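Local coordinates for LPXTG cell wall surface protein (Streptococcus gordonii, PDB 4IGB) that probably acts as a cell-wall-anchored surface adhesin, represented here by its N-terminal part with the N1 and N2 domains, at residues L14-N19 with Q233-D238; M69-L74 with D163-K168; Y363-E366 with T371-V374. All coordinates share one frame; numbering follows the deposited sequence.

Contact 1: residues L14-N19 with Q233-D238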
ATOM      1  N   LEU B  14      -7.966  -0.811  14.276  1.00 20.27           N
ATOM      2  CA  LEU B  14      -7.973   0.162  13.209  1.00 16.03           C
ATOM      3  C   LEU B  14      -7.968   1.550  13.801  1.00 24.25           C
ATOM      4  O   LEU B  14      -8.780   1.876  14.670  1.00 24.39           O
ATOM      5  CB  LEU B  14      -9.205  -0.000  12.336  1.00 18.88           C
ATOM      6  CG  LEU B  14      -9.548   1.236  11.510  1.00 16.86           C
ATOM      7  CD1 LEU B  14      -8.484   1.512  10.428  1.00 20.79           C
ATOM      8  CD2 LEU B  14     -10.930   1.067  10.891  1.00 12.12           C
ATOM      9  N   GLU B  15      -7.044   2.370  13.330  1.00 17.93           N
ATOM     10  CA  GLU B  15      -7.008   3.754  13.737  1.00 18.27           C
ATOM     11  C   GLU B  15      -7.563   4.631  12.610  1.00 19.02           C
ATOM     12  O   GLU B  15      -7.078   4.592  11.473  1.00 25.67           O
ATOM     13  CB  GLU B  15      -5.580   4.160  14.108  1.00 17.85           C
ATOM     14  CG  GLU B  15      -5.415   5.652  14.260  1.00 34.01           C
ATOM     15  CD  GLU B  15      -3.983   6.056  14.564  1.00 37.95           C
ATOM     16  OE1 GLU B  15      -3.139   5.170  14.818  1.00 37.52           O
ATOM     17  OE2 GLU B  15      -3.706   7.271  14.544  1.00 45.78           O
ATOM     18  N   GLU B  16      -8.608   5.390  12.913  1.00 15.23           N
ATOM     19  CA  GLU B  16      -9.192   6.290  11.930  1.00 17.17           C
ATOM     20  C   GLU B  16      -8.910   7.726  12.347  1.00 26.94           C
ATOM     21  O   GLU B  16      -9.297   8.143  13.440  1.00 20.70           O
ATOM     22  CB  GLU B  16     -10.701   6.068  11.791  1.00 20.30           C
ATOM     23  CG  GLU B  16     -11.091   4.754  11.170  1.00 16.42           C
ATOM     24  CD  GLU B  16     -12.584   4.661  10.935  1.00 22.15           C
ATOM     25  OE1 GLU B  16     -13.348   5.059  11.837  1.00 29.49           O
ATOM     26  OE2 GLU B  16     -13.003   4.184   9.858  1.00 23.56           O
ATOM     27  N   ILE B  17      -8.242   8.470  11.470  1.00 19.22           N
ATOM     28  CA  ILE B  17      -7.826   9.832  11.776  1.00 24.75           C
ATOM     29  C   ILE B  17      -8.388  10.824  10.782  1.00 20.93           C
ATOM     30  O   ILE B  17      -8.441  10.552   9.590  1.00 26.49           O
ATOM     31  CB  ILE B  17      -6.300   9.971  11.743  1.00 25.47           C
ATOM     32  CG1 ILE B  17      -5.669   9.135  12.839  1.00 30.48           C
ATOM     33  CG2 ILE B  17      -5.884  11.432  11.946  1.00 31.54           C
ATOM     34  CD1 ILE B  17      -4.180   9.255  12.849  1.00 42.33           C
ATOM     35  N   LYS B  18      -8.807  11.980  11.283  1.00 20.04           N
ATOM     36  CA  LYS B  18      -9.153  13.109  10.427  1.00 19.44           C
ATOM     37  C   LYS B  18      -8.442  14.343  10.969  1.00 23.30           C
ATOM     38  O   LYS B  18      -8.571  14.674  12.145  1.00 27.30           O
ATOM     39  CB  LYS B  18     -10.661  13.347  10.391  1.00 20.99           C
ATOM     40  CG  LYS B  18     -11.042  14.574   9.573  1.00 21.53           C
ATOM     41  CD  LYS B  18     -12.541  14.809   9.543  1.00 31.29           C
ATOM     42  CE  LYS B  18     -13.265  13.670   8.869  1.00 37.43           C
ATOM     43  NZ  LYS B  18     -14.741  13.852   8.910  1.00 38.15           N
ATOM     44  N   ASN B  19      -7.677  15.011  10.117  1.00 25.63           N
ATOM     45  CA  ASN B  19      -6.883  16.149  10.556  1.00 25.59           C
ATOM     46  C   ASN B  19      -6.556  17.056   9.374  1.00 29.09           C
ATOM     47  O   ASN B  19      -7.146  16.907   8.304  1.00 29.28           O
ATOM     48  CB  ASN B  19      -5.610  15.668  11.253  1.00 22.10           C
ATOM     49  CG  ASN B  19      -4.701  14.873  10.328  1.00 21.60           C
ATOM     50  OD1 ASN B  19      -4.787  14.987   9.116  1.00 22.88           O
ATOM     51  ND2 ASN B  19      -3.812  14.075  10.908  1.00 27.27           N
ATOM     52  N   GLN B 233     -19.180   7.709   4.902  1.00 17.37           N
ATOM     53  CA  GLN B 233     -18.547   6.449   5.252  1.00 19.73           C
ATOM     54  C   GLN B 233     -19.601   5.514   5.804  1.00 22.70           C
ATOM     55  O   GLN B 233     -20.243   5.790   6.814  1.00 25.61           O
ATOM     56  CB  GLN B 233     -17.412   6.615   6.259  1.00 15.76           C
ATOM     57  CG  GLN B 233     -16.819   5.265   6.675  1.00 11.63           C
ATOM     58  CD  GLN B 233     -15.562   5.405   7.503  1.00 22.57           C
ATOM     59  OE1 GLN B 233     -14.730   6.287   7.252  1.00 20.56           O
ATOM     60  NE2 GLN B 233     -15.420   4.546   8.510  1.00 14.42           N
ATOM     61  N   GLU B 234     -19.782   4.400   5.128  1.00 15.97           N
ATOM     62  CA  GLU B 234     -20.874   3.528   5.452  1.00 20.02           C
ATOM     63  C   GLU B 234     -20.327   2.162   5.803  1.00 20.43           C
ATOM     64  O   GLU B 234     -19.775   1.475   4.951  1.00 20.54           O
ATOM     65  CB  GLU B 234     -21.796   3.443   4.251  1.00 22.03           C
ATOM     66  CG  GLU B 234     -22.786   2.323   4.299  1.00 34.01           C
ATOM     67  CD  GLU B 234     -23.692   2.360   3.096  1.00 48.08           C
ATOM     68  OE1 GLU B 234     -24.489   3.321   2.998  1.00 34.73           O
ATOM     69  OE2 GLU B 234     -23.577   1.449   2.241  1.00 54.70           O
ATOM     70  N   GLU B 235     -20.491   1.770   7.060  1.00 19.66           N
ATOM     71  CA  GLU B 235     -19.961   0.500   7.536  1.00 20.09           C
ATOM     72  C   GLU B 235     -21.029  -0.585   7.610  1.00 28.65           C
ATOM     73  O   GLU B 235     -21.951  -0.522   8.436  1.00 19.31           O
ATOM     74  CB  GLU B 235     -19.294   0.689   8.897  1.00 18.99           C
ATOM     75  CG  GLU B 235     -17.964   1.414   8.806  1.00 26.93           C
ATOM     76  CD  GLU B 235     -17.463   1.910  10.137  1.00 29.53           C
ATOM     77  OE1 GLU B 235     -18.026   1.515  11.181  1.00 23.08           O
ATOM     78  OE2 GLU B 235     -16.500   2.698  10.140  1.00 27.25           O
ATOM     79  N   ALA B 236     -20.904  -1.576   6.729  1.00 22.03           N
ATOM     80  CA  ALA B 236     -21.749  -2.755   6.783  1.00 17.50           C
ATOM     81  C   ALA B 236     -20.931  -3.870   7.419  1.00 25.96           C
ATOM     82  O   ALA B 236     -19.743  -3.690   7.714  1.00 23.71           O
ATOM     83  CB  ALA B 236     -22.233  -3.143   5.390  1.00 25.96           C
ATOM     84  N   SER B 237     -21.546  -5.019   7.655  1.00 25.05           N
ATOM     85  CA  SER B 237     -20.832  -6.082   8.364  1.00 31.56           C
ATOM     86  C   SER B 237     -19.662  -6.652   7.554  1.00 29.01           C
ATOM     87  O   SER B 237     -18.650  -7.057   8.116  1.00 33.16           O
ATOM     88  CB  SER B 237     -21.792  -7.200   8.745  1.00 29.61           C
ATOM     89  OG  SER B 237     -22.422  -7.678   7.581  1.00 36.29           O
ATOM     90  N   ASP B 238     -19.795  -6.677   6.232  1.00 25.29           N
ATOM     91  CA  ASP B 238     -18.784  -7.311   5.381  1.00 22.98           C
ATOM     92  C   ASP B 238     -17.801  -6.335   4.732  1.00 28.49           C
ATOM     93  O   ASP B 238     -16.837  -6.761   4.099  1.00 21.49           O
ATOM     94  CB  ASP B 238     -19.465  -8.079   4.261  1.00 25.90           C
ATOM     95  CG  ASP B 238     -20.205  -7.162   3.313  1.00 33.81           C
ATOM     96  OD1 ASP B 238     -21.186  -6.531   3.761  1.00 33.10           O
ATOM     97  OD2 ASP B 238     -19.810  -7.065   2.128  1.00 39.52           O
TER
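The backbones of Glu-16 and Gln-233 stay well apart, their CA atoms, the nearest such pair across 14-19 and 233-238, being 11.5 Å from each other. No main-chain hydrogen bond joins the two segments, and only the side chains span the gap. The case exemplifies a polar bridge between two beta sheets of the N-terminal (N1) domain: strand 14-19 belongs to a mixed sheet, whereas strand 232-235 forms the edge, within this chain, of an antiparallel sheet. Glu-16 and Gln-233 reach toward each other from opposite directions, each chain extended beyond CG. In Gln-233 the CG lies opposite the backbone N, which, with the extended chain, carries the amide across to Glu-16. Its NE2 donates to Glu-16 OE2 over 2.8 Å in a fairly straight bond (160° at the hydrogen). The oxygen is met on its syn side, close to the carboxylate plane, although the carboxylate and amide planes are turned 71° from each other. Glu-16 OE2 also bonds to the hydroxyl of Tyr-216 on helix 216-219, so two groups grip one oxygen of this buried acid. The amide is fixed at its other end as well, because Gln-233 OE1 accepts from Arg-223 NH1 and Trp-242 NE1. With both ends engaged, the flat group has little freedom to flip. The two carboxylates that share NE2 come close, Glu-16 OE2 standing 3.8 Å from Glu-235 OE2; the amide between them should offset part of the repulsion, as should a long, weak ion pair from Arg-223 to Glu-16. The second N-H of Gln-233 NE2 takes a more bent path, 133° at the hydrogen, to the anti side of Glu-235 OE2, 2.7 Å away.

Contact 2: residues M69-L74 with D163-K168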
ATOM      1  N   MET B  69      -2.496   2.896 -23.965  1.00 21.19           N
ATOM      2  CA  MET B  69      -3.374   2.295 -22.972  1.00 19.56           C
ATOM      3  C   MET B  69      -3.552   0.811 -23.248  1.00 25.10           C
ATOM      4  O   MET B  69      -3.593   0.378 -24.404  1.00 20.69           O
ATOM      5  CB  MET B  69      -4.749   2.973 -23.012  1.00 24.03           C
ATOM      6  CG  MET B  69      -5.853   2.210 -22.289  1.00 26.71           C
ATOM      7  SD  MET B  69      -7.458   3.036 -22.368  1.00 21.61           S
ATOM      8  CE  MET B  69      -7.201   4.364 -21.189  1.00 17.66           C
ATOM      9  N   GLU B  70      -3.657   0.032 -22.181  1.00 22.70           N
ATOM     10  CA  GLU B  70      -4.095  -1.345 -22.320  1.00 18.23           C
ATOM     11  C   GLU B  70      -5.478  -1.429 -21.715  1.00 16.80           C
ATOM     12  O   GLU B  70      -5.673  -1.122 -20.533  1.00 16.38           O
ATOM     13  CB  GLU B  70      -3.121  -2.317 -21.654  1.00 13.67           C
ATOM     14  CG  GLU B  70      -3.408  -3.801 -21.992  1.00 21.42           C
ATOM     15  CD  GLU B  70      -3.010  -4.190 -23.406  1.00 20.16           C
ATOM     16  OE1 GLU B  70      -2.334  -3.396 -24.096  1.00 20.12           O
ATOM     17  OE2 GLU B  70      -3.367  -5.307 -23.832  1.00 23.18           O
ATOM     18  N   ASN B  71      -6.439  -1.836 -22.536  1.00 17.33           N
ATOM     19  CA  ASN B  71      -7.847  -1.775 -22.164  1.00 22.25           C
ATOM     20  C   ASN B  71      -8.471  -3.140 -21.997  1.00 24.13           C
ATOM     21  O   ASN B  71      -8.140  -4.071 -22.726  1.00 21.91           O
ATOM     22  CB  ASN B  71      -8.658  -1.010 -23.211  1.00 14.50           C
ATOM     23  CG  ASN B  71      -9.972  -0.511 -22.662  1.00 19.05           C
ATOM     24  OD1 ASN B  71     -10.978  -0.518 -23.368  1.00 29.86           O
ATOM     25  ND2 ASN B  71      -9.984  -0.084 -21.399  1.00 19.03           N
ATOM     26  N   PHE B  72      -9.406  -3.243 -21.058  1.00 19.61           N
ATOM     27  CA  PHE B  72     -10.059  -4.516 -20.781  1.00 18.87           C
ATOM     28  C   PHE B  72     -11.561  -4.338 -20.681  1.00 17.14           C
ATOM     29  O   PHE B  72     -12.062  -3.522 -19.886  1.00 20.57           O
ATOM     30  CB  PHE B  72      -9.536  -5.123 -19.477  1.00 16.37           C
ATOM     31  CG  PHE B  72      -8.070  -5.429 -19.486  1.00 17.36           C
ATOM     32  CD1 PHE B  72      -7.136  -4.426 -19.265  1.00 14.17           C
ATOM     33  CD2 PHE B  72      -7.621  -6.731 -19.686  1.00 21.07           C
ATOM     34  CE1 PHE B  72      -5.779  -4.719 -19.243  1.00 17.50           C
ATOM     35  CE2 PHE B  72      -6.270  -7.021 -19.688  1.00 16.63           C
ATOM     36  CZ  PHE B  72      -5.346  -6.015 -19.461  1.00 15.34           C
ATOM     37  N   THR B  73     -12.287  -5.106 -21.476  1.00 15.31           N
ATOM     38  CA  THR B  73     -13.738  -5.082 -21.395  1.00 14.13           C
ATOM     39  C   THR B  73     -14.278  -6.482 -21.199  1.00 20.53           C
ATOM     40  O   THR B  73     -13.547  -7.461 -21.332  1.00 16.76           O
ATOM     41  CB  THR B  73     -14.359  -4.467 -22.666  1.00 19.82           C
ATOM     42  OG1 THR B  73     -14.157  -5.352 -23.771  1.00 15.97           O
ATOM     43  CG2 THR B  73     -13.729  -3.087 -22.968  1.00 18.77           C
ATOM     44  N   LEU B  74     -15.568  -6.561 -20.878  1.00 22.00           N
ATOM     45  CA  LEU B  74     -16.257  -7.816 -20.635  1.00 17.60           C
ATOM     46  C   LEU B  74     -17.337  -8.032 -21.698  1.00 22.81           C
ATOM     47  O   LEU B  74     -18.170  -7.160 -21.932  1.00 22.02           O
ATOM     48  CB  LEU B  74     -16.889  -7.796 -19.237  1.00 13.54           C
ATOM     49  CG  LEU B  74     -15.918  -7.989 -18.077  1.00 15.19           C
ATOM     50  CD1 LEU B  74     -16.559  -7.612 -16.754  1.00 17.59           C
ATOM     51  CD2 LEU B  74     -15.402  -9.441 -18.050  1.00 15.52           C
ATOM     52  N   ASP B 163     -14.739   0.036 -31.323  1.00 33.36           N
ATOM     53  CA  ASP B 163     -15.880   0.866 -30.972  1.00 28.46           C
ATOM     54  C   ASP B 163     -17.117   0.007 -30.743  1.00 29.12           C
ATOM     55  O   ASP B 163     -18.179   0.274 -31.303  1.00 26.77           O
ATOM     56  CB  ASP B 163     -16.147   1.891 -32.075  1.00 38.70           C
ATOM     57  CG  ASP B 163     -17.078   3.000 -31.631  1.00 39.02           C
ATOM     58  OD1 ASP B 163     -17.113   3.302 -30.420  1.00 38.86           O
ATOM     59  OD2 ASP B 163     -17.775   3.571 -32.493  1.00 39.12           O
ATOM     60  N   TYR B 164     -16.975  -1.027 -29.920  1.00 25.96           N
ATOM     61  CA  TYR B 164     -18.091  -1.918 -29.628  1.00 29.88           C
ATOM     62  C   TYR B 164     -18.418  -1.970 -28.136  1.00 25.84           C
ATOM     63  O   TYR B 164     -19.042  -2.920 -27.659  1.00 28.08           O
ATOM     64  CB  TYR B 164     -17.835  -3.326 -30.191  1.00 36.66           C
ATOM     65  CG  TYR B 164     -16.427  -3.804 -29.977  1.00 40.69           C
ATOM     66  CD1 TYR B 164     -16.005  -4.220 -28.719  1.00 41.69           C
ATOM     67  CD2 TYR B 164     -15.507  -3.824 -31.024  1.00 37.73           C
ATOM     68  CE1 TYR B 164     -14.702  -4.653 -28.501  1.00 41.90           C
ATOM     69  CE2 TYR B 164     -14.206  -4.252 -30.821  1.00 40.76           C
ATOM     70  CZ  TYR B 164     -13.808  -4.668 -29.551  1.00 44.08           C
ATOM     71  OH  TYR B 164     -12.520  -5.097 -29.320  1.00 36.21           O
ATOM     72  N   ILE B 165     -18.009  -0.940 -27.404  1.00 22.25           N
ATOM     73  CA  ILE B 165     -18.251  -0.889 -25.965  1.00 22.15           C
ATOM     74  C   ILE B 165     -19.534  -0.136 -25.641  1.00 29.42           C
ATOM     75  O   ILE B 165     -19.734   0.986 -26.095  1.00 27.82           O
ATOM     76  CB  ILE B 165     -17.085  -0.235 -25.213  1.00 28.41           C
ATOM     77  CG1 ILE B 165     -15.743  -0.761 -25.737  1.00 23.51           C
ATOM     78  CG2 ILE B 165     -17.212  -0.495 -23.714  1.00 21.07           C
ATOM     79  CD1 ILE B 165     -14.545   0.001 -25.218  1.00 20.10           C
ATOM     80  N   MET B 166     -20.402  -0.755 -24.846  1.00 28.49           N
ATOM     81  CA  MET B 166     -21.680  -0.151 -24.478  1.00 29.12           C
ATOM     82  C   MET B 166     -21.526   1.050 -23.558  1.00 29.92           C
ATOM     83  O   MET B 166     -20.743   1.013 -22.606  1.00 27.90           O
ATOM     84  CB  MET B 166     -22.566  -1.178 -23.775  1.00 25.81           C
ATOM     85  CG  MET B 166     -22.964  -2.333 -24.635  1.00 23.49           C
ATOM     86  SD  MET B 166     -24.077  -3.432 -23.734  1.00 29.21           S
ATOM     87  CE  MET B 166     -24.370  -4.635 -25.030  1.00 25.70           C
ATOM     88  N   ASN B 167     -22.284   2.107 -23.843  1.00 22.31           N
ATOM     89  CA  ASN B 167     -22.356   3.265 -22.962  1.00 32.93           C
ATOM     90  C   ASN B 167     -23.611   3.240 -22.105  1.00 33.01           C
ATOM     91  O   ASN B 167     -24.723   3.109 -22.615  1.00 26.46           O
ATOM     92  CB  ASN B 167     -22.333   4.567 -23.766  1.00 31.14           C
ATOM     93  CG  ASN B 167     -21.022   4.784 -24.476  1.00 47.63           C
ATOM     94  OD1 ASN B 167     -20.842   4.349 -25.620  1.00 38.18           O
ATOM     95  ND2 ASN B 167     -20.093   5.470 -23.809  1.00 36.99           N
ATOM     96  N   LYS B 168     -23.428   3.374 -20.801  1.00 22.60           N
ATOM     97  CA  LYS B 168     -24.558   3.551 -19.904  1.00 26.49           C
ATOM     98  C   LYS B 168     -25.543   2.411 -20.010  1.00 27.92           C
ATOM     99  O   LYS B 168     -26.754   2.630 -19.949  1.00 32.23           O
ATOM    100  CB  LYS B 168     -25.273   4.872 -20.207  1.00 17.23           C
ATOM    101  CG  LYS B 168     -24.394   6.095 -20.051  1.00 24.25           C
ATOM    102  CD  LYS B 168     -25.079   7.331 -20.631  1.00 33.40           C
ATOM    103  CE  LYS B 168     -24.184   8.548 -20.548  1.00 37.54           C
ATOM    104  NZ  LYS B 168     -24.806   9.704 -21.245  1.00 58.26           N
TER
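Ile-165 meets Thr-73 and Asn-71 through the last carbon of its longer branch. Its CG1 stands opposite the carbonyl carbon and the chain runs on extended (chi2 170°), which delivers CD1 to strand 69-74 from a loop whose backbone keeps its distance: the CA atoms of Thr-73 and Ile-165 are 7.7 Å apart. CD1 lies 3.9 Å from Thr-73 CG2, a methyl-to-methyl contact between side chains that slant across one another. The threonine's torsion decides which branch is offered. With OG1 between the backbone N and the carbonyl carbon (chi1 69°), CG2 is left for Ile-165, while OG1 makes a weak hydrogen bond to Thr-135 OG1 on the adjoining strand. Asn-71, two residues back, approaches Ile-165 from the opposite direction, and its OD1 comes within 4.1 Å of the same CD1. This is van der Waals contact alone; the amide's polar anchor is Glu-137, whose OE2 accepts from Asn-71 ND2. Next to Ile-165, the hydroxyl of Tyr-164 bonds to Asp-48 on strand 47-53. The example is loop-on-sheet packing: the connection between strands 157-158 and 170-182 packs against part of one face of a six-stranded antiparallel sheet in the N1 domain.

Contact 3: residues Y363-E366 with T371-V374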
ATOM      1  N   TYR B 363      12.831   5.953  26.847  1.00 25.33           N
ATOM      2  CA  TYR B 363      12.681   4.638  26.264  1.00 31.06           C
ATOM      3  C   TYR B 363      12.657   3.565  27.342  1.00 26.98           C
ATOM      4  O   TYR B 363      13.037   3.811  28.494  1.00 32.09           O
ATOM      5  CB  TYR B 363      13.824   4.364  25.284  1.00 19.32           C
ATOM      6  CG  TYR B 363      15.184   4.246  25.942  1.00 25.03           C
ATOM      7  CD1 TYR B 363      15.670   3.014  26.374  1.00 21.17           C
ATOM      8  CD2 TYR B 363      15.983   5.365  26.123  1.00 23.68           C
ATOM      9  CE1 TYR B 363      16.921   2.906  26.969  1.00 22.40           C
ATOM     10  CE2 TYR B 363      17.230   5.271  26.716  1.00 27.47           C
ATOM     11  CZ  TYR B 363      17.697   4.043  27.134  1.00 27.45           C
ATOM     12  OH  TYR B 363      18.942   3.962  27.713  1.00 24.32           O
ATOM     13  N   THR B 364      12.203   2.375  26.957  1.00 23.37           N
ATOM     14  CA  THR B 364      12.302   1.194  27.813  1.00 26.65           C
ATOM     15  C   THR B 364      12.971   0.072  27.038  1.00 33.97           C
ATOM     16  O   THR B 364      13.021   0.092  25.806  1.00 27.07           O
ATOM     17  CB  THR B 364      10.938   0.690  28.278  1.00 27.65           C
ATOM     18  OG1 THR B 364      10.148   0.340  27.134  1.00 27.48           O
ATOM     19  CG2 THR B 364      10.217   1.755  29.085  1.00 31.70           C
ATOM     20  N   ILE B 365      13.477  -0.909  27.773  1.00 27.90           N
ATOM     21  CA  ILE B 365      14.251  -1.979  27.181  1.00 27.50           C
ATOM     22  C   ILE B 365      13.617  -3.291  27.582  1.00 36.24           C
ATOM     23  O   ILE B 365      13.387  -3.549  28.763  1.00 33.88           O
ATOM     24  CB  ILE B 365      15.692  -1.985  27.691  1.00 27.95           C
ATOM     25  CG1 ILE B 365      16.443  -0.734  27.233  1.00 19.60           C
ATOM     26  CG2 ILE B 365      16.412  -3.235  27.218  1.00 22.40           C
ATOM     27  CD1 ILE B 365      17.851  -0.669  27.791  1.00 23.67           C
ATOM     28  N   GLU B 366      13.320  -4.113  26.589  1.00 28.78           N
ATOM     29  CA  GLU B 366      12.760  -5.425  26.834  1.00 23.99           C
ATOM     30  C   GLU B 366      13.735  -6.447  26.294  1.00 36.88           C
ATOM     31  O   GLU B 366      14.151  -6.364  25.133  1.00 35.85           O
ATOM     32  CB  GLU B 366      11.411  -5.555  26.138  1.00 33.80           C
ATOM     33  CG  GLU B 366      10.867  -6.973  26.141  1.00 62.98           C
ATOM     34  CD  GLU B 366       9.508  -7.067  25.491  1.00 76.49           C
ATOM     35  OE1 GLU B 366       8.641  -6.224  25.806  1.00 79.97           O
ATOM     36  OE2 GLU B 366       9.316  -7.972  24.657  1.00 75.60           O
ATOM     37  N   THR B 371      17.031 -11.601  22.059  1.00 28.71           N
ATOM     38  CA  THR B 371      16.361 -10.429  21.491  1.00 28.07           C
ATOM     39  C   THR B 371      16.287  -9.267  22.470  1.00 27.99           C
ATOM     40  O   THR B 371      15.836  -9.429  23.597  1.00 24.22           O
ATOM     41  CB  THR B 371      14.947 -10.761  21.024  1.00 21.27           C
ATOM     42  OG1 THR B 371      15.021 -11.744  19.992  1.00 25.23           O
ATOM     43  CG2 THR B 371      14.253  -9.512  20.485  1.00 20.21           C
ATOM     44  N   VAL B 372      16.729  -8.091  22.030  1.00 22.43           N
ATOM     45  CA  VAL B 372      16.637  -6.890  22.853  1.00 23.04           C
ATOM     46  C   VAL B 372      15.872  -5.789  22.130  1.00 26.64           C
ATOM     47  O   VAL B 372      16.239  -5.387  21.022  1.00 24.90           O
ATOM     48  CB  VAL B 372      18.020  -6.370  23.266  1.00 25.22           C
ATOM     49  CG1 VAL B 372      17.883  -5.021  23.987  1.00 24.76           C
ATOM     50  CG2 VAL B 372      18.709  -7.387  24.155  1.00 26.04           C
ATOM     51  N   THR B 373      14.804  -5.311  22.756  1.00 17.53           N
ATOM     52  CA  THR B 373      13.898  -4.379  22.096  1.00 26.60           C
ATOM     53  C   THR B 373      13.847  -3.043  22.814  1.00 27.37           C
ATOM     54  O   THR B 373      13.586  -2.979  24.010  1.00 26.07           O
ATOM     55  CB  THR B 373      12.479  -4.960  21.987  1.00 28.11           C
ATOM     56  OG1 THR B 373      12.515  -6.126  21.160  1.00 27.84           O
ATOM     57  CG2 THR B 373      11.510  -3.944  21.380  1.00 20.26           C
ATOM     58  N   VAL B 374      14.110  -1.975  22.076  1.00 24.80           N
ATOM     59  CA  VAL B 374      13.974  -0.638  22.627  1.00 22.68           C
ATOM     60  C   VAL B 374      12.658  -0.029  22.169  1.00 21.50           C
ATOM     61  O   VAL B 374      12.356  -0.020  20.979  1.00 19.40           O
ATOM     62  CB  VAL B 374      15.134   0.271  22.213  1.00 21.50           C
ATOM     63  CG1 VAL B 374      14.858   1.709  22.661  1.00 23.41           C
ATOM     64  CG2 VAL B 374      16.431  -0.255  22.790  1.00 20.40           C
TER
HETATM   65  O   HOH W   1      12.534  -8.167  23.279  1.00 27.81           O
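Glu-366 O is gripped by Thr-373 N at 2.7 Å, and a water donates to the same oxygen from 3.1 Å. That water also bonds to Thr-373 OG1 at 2.9 Å, a hydroxyl placed beside its own backbone N by a chi1 of -63°. The water thereby links the Thr-373 side chain to the Glu-366 main chain. In return Glu-366 N donates to Thr-373 O over 2.8 Å, making this an antiparallel hydrogen-bonded pair. The two strands form a beta hairpin, 363-368 with 371-376, in the N2 domain of the adhesin clan; their short axes run at 166°, and the second strand pairs further with 333-338. Ile-365 and Val-374 are the neighbouring non-hydrogen-bonded pair, and their side chains occupy the face packed on strand 343-352. There Ile-365 CG2 touches Val-372 CG1 at 4.0 Å, while Val-374 CG1 reaches Tyr-363 CB at 3.9 Å and meets the ring obliquely. Ile-365 CG1 lies in the plane of that ring, at its edge. On the other face Glu-366 stretches out its chain, CG opposite the backbone N, and its OE1 forms a salt bridge with Lys-375 NZ.

Overall arrangement
After strand 3-7 at the N terminus, the chain lays down strand 14-19, whose partner in contact 1 arrives only after 213 intervening residues. Contact 2 opens and closes within that span, joining strand 68-75 to the loop ahead of strand 170-182, so one long-range closure encloses another inside the N1 domain. Contact 1 bridges two sheets, whereas contact 2 packs a loop on a third; their centres lie about 33 Å apart. Contact 3 follows in series, a local hairpin closure over four residues in the N2 domain. Its centre is about 56 Å from that of contact 2, on the opposite side of the chain's centre, and the centre of contact 1 lies about 33 Å from each.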